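Local coordinates for ParM protein (Staphylococcus aureus, PDB 3JS6) that probably polymerises as an actin-like plasmid segregation protein into dynamic filaments that drive plasmid DNA apart, at residues 166-169 against 170-174; 334-337 against 338-341. All blocks are in the same frame, centred on the assembly; numbering follows the deposited sequence.

Contact 1. Residues 166-169 against 170-174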
loop_
_atom_site.group_PDB
_atom_site.type_symbol
_atom_site.label_atom_id
_atom_site.label_comp_id
_atom_site.label_asym_id
_atom_site.label_seq_id
_atom_site.Cartn_x
_atom_site.Cartn_y
_atom_site.Cartn_z
ATOM N N THR A 166 4.013 -6.315 -5.516
ATOM C CA THR A 166 4.642 -5.521 -6.557
ATOM C C THR A 166 5.197 -6.425 -7.661
ATOM O O THR A 166 4.939 -6.203 -8.829
ATOM C CB THR A 166 5.758 -4.648 -5.933
ATOM O OG1 THR A 166 5.158 -3.722 -5.014
ATOM C CG2 THR A 166 6.506 -3.864 -6.998
ATOM N N LEU A 167 5.967 -7.443 -7.291
ATOM C CA LEU A 167 6.504 -8.364 -8.295
ATOM C C LEU A 167 5.393 -9.002 -9.147
ATOM O O LEU A 167 5.521 -9.135 -10.372
ATOM C CB LEU A 167 7.315 -9.467 -7.606
ATOM C CG LEU A 167 8.724 -9.040 -7.222
ATOM C CD1 LEU A 167 9.383 -10.093 -6.355
ATOM C CD2 LEU A 167 9.523 -8.801 -8.477
ATOM N N LEU A 168 4.317 -9.412 -8.482
ATOM C CA LEU A 168 3.182 -10.058 -9.136
ATOM C C LEU A 168 2.413 -9.144 -10.087
ATOM O O LEU A 168 1.815 -9.612 -11.062
ATOM C CB LEU A 168 2.234 -10.624 -8.079
ATOM C CG LEU A 168 2.804 -11.817 -7.299
ATOM C CD1 LEU A 168 1.789 -12.231 -6.207
ATOM C CD2 LEU A 168 3.094 -12.978 -8.242
ATOM N N ASP A 169 2.413 -7.846 -9.792
ATOM C CA ASP A 169 1.748 -6.854 -10.633
ATOM C C ASP A 169 2.395 -6.949 -12.013
ATOM O O ASP A 169 1.711 -6.908 -13.027
ATOM C CB ASP A 169 1.976 -5.448 -10.018
ATOM C CG ASP A 169 1.434 -4.285 -10.879
ATOM O OD1 ASP A 169 0.355 -4.395 -11.513
ATOM O OD2 ASP A 169 2.090 -3.212 -10.877
ATOM N N LEU A 170 3.716 -7.107 -12.037
ATOM C CA LEU A 170 4.471 -7.144 -13.286
ATOM C C LEU A 170 4.973 -8.511 -13.737
ATOM O O LEU A 170 5.745 -8.600 -14.683
ATOM C CB LEU A 170 5.671 -6.208 -13.177
ATOM C CG LEU A 170 5.280 -4.776 -12.777
ATOM C CD1 LEU A 170 6.517 -3.920 -12.649
ATOM C CD2 LEU A 170 4.335 -4.197 -13.819
ATOM N N ASN A 171 4.573 -9.580 -13.069
ATOM C CA ASN A 171 5.084 -10.874 -13.516
ATOM C C ASN A 171 4.039 -11.972 -13.512
ATOM O O ASN A 171 4.372 -13.159 -13.411
ATOM C CB ASN A 171 6.283 -11.272 -12.661
ATOM C CG ASN A 171 7.511 -10.460 -12.992
ATOM O OD1 ASN A 171 8.226 -10.762 -13.947
ATOM N ND2 ASN A 171 7.749 -9.407 -12.219
HETATM N N MSE A 172 2.781 -11.558 -13.641
HETATM C CA MSE A 172 1.677 -12.506 -13.640
HETATM C C MSE A 172 0.463 -12.090 -14.453
HETATM O O MSE A 172 -0.034 -10.956 -14.346
HETATM C CB MSE A 172 1.251 -12.784 -12.193
HETATM C CG MSE A 172 0.076 -13.704 -12.044
HETATM SE SE MSE A 172 -0.281 -14.064 -10.149
HETATM C CE MSE A 172 -1.681 -15.352 -10.440
ATOM N N GLU A 173 -0.035 -13.024 -15.263
ATOM C CA GLU A 173 -1.218 -12.755 -16.063
ATOM C C GLU A 173 -1.984 -14.074 -16.166
ATOM O O GLU A 173 -1.384 -15.160 -16.168
ATOM C CB GLU A 173 -0.806 -12.266 -17.453
ATOM C CG GLU A 173 -1.439 -10.945 -17.885
ATOM C CD GLU A 173 -1.162 -9.785 -16.921
ATOM O OE1 GLU A 173 -1.921 -9.633 -15.933
ATOM O OE2 GLU A 173 -0.188 -9.023 -17.141
ATOM N N ASN A 174 -3.306 -13.973 -16.216
ATOM C CA ASN A 174 -4.177 -15.143 -16.315
ATOM C C ASN A 174 -3.871 -16.207 -15.254
ATOM O O ASN A 174 -3.855 -17.401 -15.548
ATOM C CB ASN A 174 -4.051 -15.733 -17.722
ATOM C CG ASN A 174 -4.025 -14.659 -18.794
ATOM O OD1 ASN A 174 -4.966 -13.882 -18.932
ATOM N ND2 ASN A 174 -2.935 -14.599 -19.546
HETATM O O HOH W 1 2.201 -8.437 -15.172
#
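The amide of Asn171 presents its ND2 edge to the carbonyl of Leu167, giving a hydrogen bond of 2.9 Å from ND2 to Leu167 O at an N-H...O angle of 160°, with the oxygen almost in the amide plane. Leu167 CD2 lies off that plane, 4.2 Å from ND2. The other flat group, the Asp169 carboxylate, has a Leu170 methyl over one face: CD2 is 4.1 Å from Asp169 CG. Its OD2 forms a salt bridge with Arg328 and a hydrogen bond with Ser325. Helix 162-169 ends here, on the connection between the two actin-like domains, and the chain turns into the hairpin of strands 172-173 and 176-177. Backbone bonding is poor in this turn: Leu170 N reaches Leu167 O only weakly, and Asn171 N makes a weak 3.4 Å bond to Leu168 O. The Asn171 side chain, with CG beside its own backbone N (chi1 -73°), turns back to supply Leu167 O with a straighter donor. Further along, Leu168 and Met172 run side by side, CD2 touching SE at 4.0 Å. Lys332 NZ gathers the carbonyl oxygens of Leu168, Asp169 and Met172.

Contact 2. Residues 334-337 against 338-341; sequences GELL and KNKV
Helix 325-342, the last helix of the actin-like fold in this chain, passes here from Gly334-Leu337 into Lys338-Val341 by regular alpha-helical bonding. Four successive i to i+4 bonds join the two segments, from Lys338 N to Gly334 O (2.8 Å) through to Val341 N to Leu337 O (3.0 Å). The side chains lie around this ladder in distinct ways. Asn339 folds its amide back along the helix, CG beside the backbone N (chi1 -60°), so that the carbonyl oxygen of Glu335 sits over the amide face, with Glu335 O 3.3 Å from Asn339 CG. From this position ND2 is badly angled for a hydrogen bond to that oxygen, which already accepts from Asn339 N. Leu336 reaches the nitrogen end of the same amide, CD2 lying 4.1 Å from ND2. Glu335 and Lys338 lie side by side and point the same way, the lysine extended and the glutamate bent at chi2 (-70°), which brings OE2 to 4.0 Å from Lys338 CD, on the aliphatic part of the lysine; OE2 and NZ stay 4.6 Å apart, beyond a salt bridge, though their opposite charges probably still attract. At the far end Val341 CG2 presses close to Leu337 O, at 3.2 Å. One side of the helix meets the sheet of the N-terminal domain: Glu335 and Lys338 touch Val6 on strand 4-11, where Lys338 NZ also makes a weak hydrogen bond to Val4 O, while Leu337 meets Lys158 and Val341 meets Lys155 on strand 148-161.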
loop_
_atom_site.group_PDB
_atom_site.type_symbol
_atom_site.label_atom_id
_atom_site.label_comp_id
_atom_site.label_asym_id
_atom_site.label_seq_id
_atom_site.Cartn_x
_atom_site.Cartn_y
_atom_site.Cartn_z
ATOM N N GLY A 334 -5.892 -13.059 -5.186
ATOM C CA GLY A 334 -7.257 -13.132 -4.693
ATOM C C GLY A 334 -8.154 -13.851 -5.700
ATOM O O GLY A 334 -9.056 -14.592 -5.299
ATOM N N GLU A 335 -7.912 -13.629 -6.996
ATOM C CA GLU A 335 -8.701 -14.266 -8.057
ATOM C C GLU A 335 -8.518 -15.771 -7.993
ATOM O O GLU A 335 -9.478 -16.538 -8.170
ATOM C CB GLU A 335 -8.256 -13.779 -9.436
ATOM C CG GLU A 335 -8.589 -12.315 -9.747
ATOM C CD GLU A 335 -10.080 -12.066 -9.931
ATOM O OE1 GLU A 335 -10.458 -10.897 -10.172
ATOM O OE2 GLU A 335 -10.874 -13.030 -9.838
ATOM N N LEU A 336 -7.274 -16.185 -7.754
ATOM C CA LEU A 336 -6.958 -17.601 -7.648
ATOM C C LEU A 336 -7.609 -18.158 -6.400
ATOM O O LEU A 336 -8.108 -19.285 -6.402
ATOM C CB LEU A 336 -5.450 -17.812 -7.581
ATOM C CG LEU A 336 -4.706 -17.504 -8.885
ATOM C CD1 LEU A 336 -3.257 -17.885 -8.708
ATOM C CD2 LEU A 336 -5.311 -18.285 -10.045
ATOM N N LEU A 337 -7.617 -17.376 -5.322
ATOM C CA LEU A 337 -8.255 -17.863 -4.096
ATOM C C LEU A 337 -9.773 -17.974 -4.325
ATOM O O LEU A 337 -10.438 -18.882 -3.796
ATOM C CB LEU A 337 -7.970 -16.924 -2.915
ATOM C CG LEU A 337 -8.468 -17.413 -1.550
ATOM C CD1 LEU A 337 -7.792 -18.737 -1.195
ATOM C CD2 LEU A 337 -8.175 -16.376 -0.501
ATOM N N LYS A 338 -10.318 -17.056 -5.110
ATOM C CA LYS A 338 -11.744 -17.059 -5.419
ATOM C C LYS A 338 -12.107 -18.334 -6.198
ATOM O O LYS A 338 -13.158 -18.934 -5.977
ATOM C CB LYS A 338 -12.111 -15.828 -6.246
ATOM C CG LYS A 338 -13.505 -15.875 -6.866
ATOM C CD LYS A 338 -13.786 -14.610 -7.649
ATOM C CE LYS A 338 -15.043 -14.746 -8.486
ATOM N NZ LYS A 338 -15.372 -13.481 -9.175
ATOM N N ASN A 339 -11.246 -18.748 -7.115
ATOM C CA ASN A 339 -11.541 -19.971 -7.859
ATOM C C ASN A 339 -11.492 -21.160 -6.908
ATOM O O ASN A 339 -12.370 -22.023 -6.935
ATOM C CB ASN A 339 -10.543 -20.187 -8.996
ATOM C CG ASN A 339 -10.558 -19.053 -9.988
ATOM O OD1 ASN A 339 -11.609 -18.462 -10.255
ATOM N ND2 ASN A 339 -9.396 -18.750 -10.556
ATOM N N LYS A 340 -10.476 -21.203 -6.053
ATOM C CA LYS A 340 -10.365 -22.313 -5.116
ATOM C C LYS A 340 -11.644 -22.460 -4.291
ATOM O O LYS A 340 -12.086 -23.574 -3.998
ATOM C CB LYS A 340 -9.172 -22.114 -4.187
ATOM C CG LYS A 340 -8.994 -23.253 -3.203
ATOM C CD LYS A 340 -7.816 -23.020 -2.276
ATOM C CE LYS A 340 -7.771 -24.085 -1.191
ATOM N NZ LYS A 340 -6.752 -23.756 -0.157
ATOM N N VAL A 341 -12.245 -21.325 -3.948
ATOM C CA VAL A 341 -13.467 -21.284 -3.154
ATOM C C VAL A 341 -14.728 -21.643 -3.945
ATOM O O VAL A 341 -15.645 -22.293 -3.418
ATOM C CB VAL A 341 -13.624 -19.881 -2.509
ATOM C CG1 VAL A 341 -14.998 -19.719 -1.878
ATOM C CG2 VAL A 341 -12.529 -19.691 -1.468
#

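From the N terminus, the chain leaves the first sheet at the end of strand 148-161 and runs into helix 162-169, whose end turns into strand 172-173 at contact 1. The chain then builds the second sheet, beginning with strand 185-191, before returning through helix 325-342, where contact 2 lies. Contacts 1 and 2 are in series, neither nested nor crossed, and each spans only a local turn of the chain; the centres of contact 1 and contact 2 are about 16 Å apart. They meet where Met172 CE packs on Leu336 CD1, at 3.4 Å. Helix 325-342 therefore ties both regions together, its earlier turns holding the end of helix 162-169 and its last turns resting on strands 4-11 and 148-161.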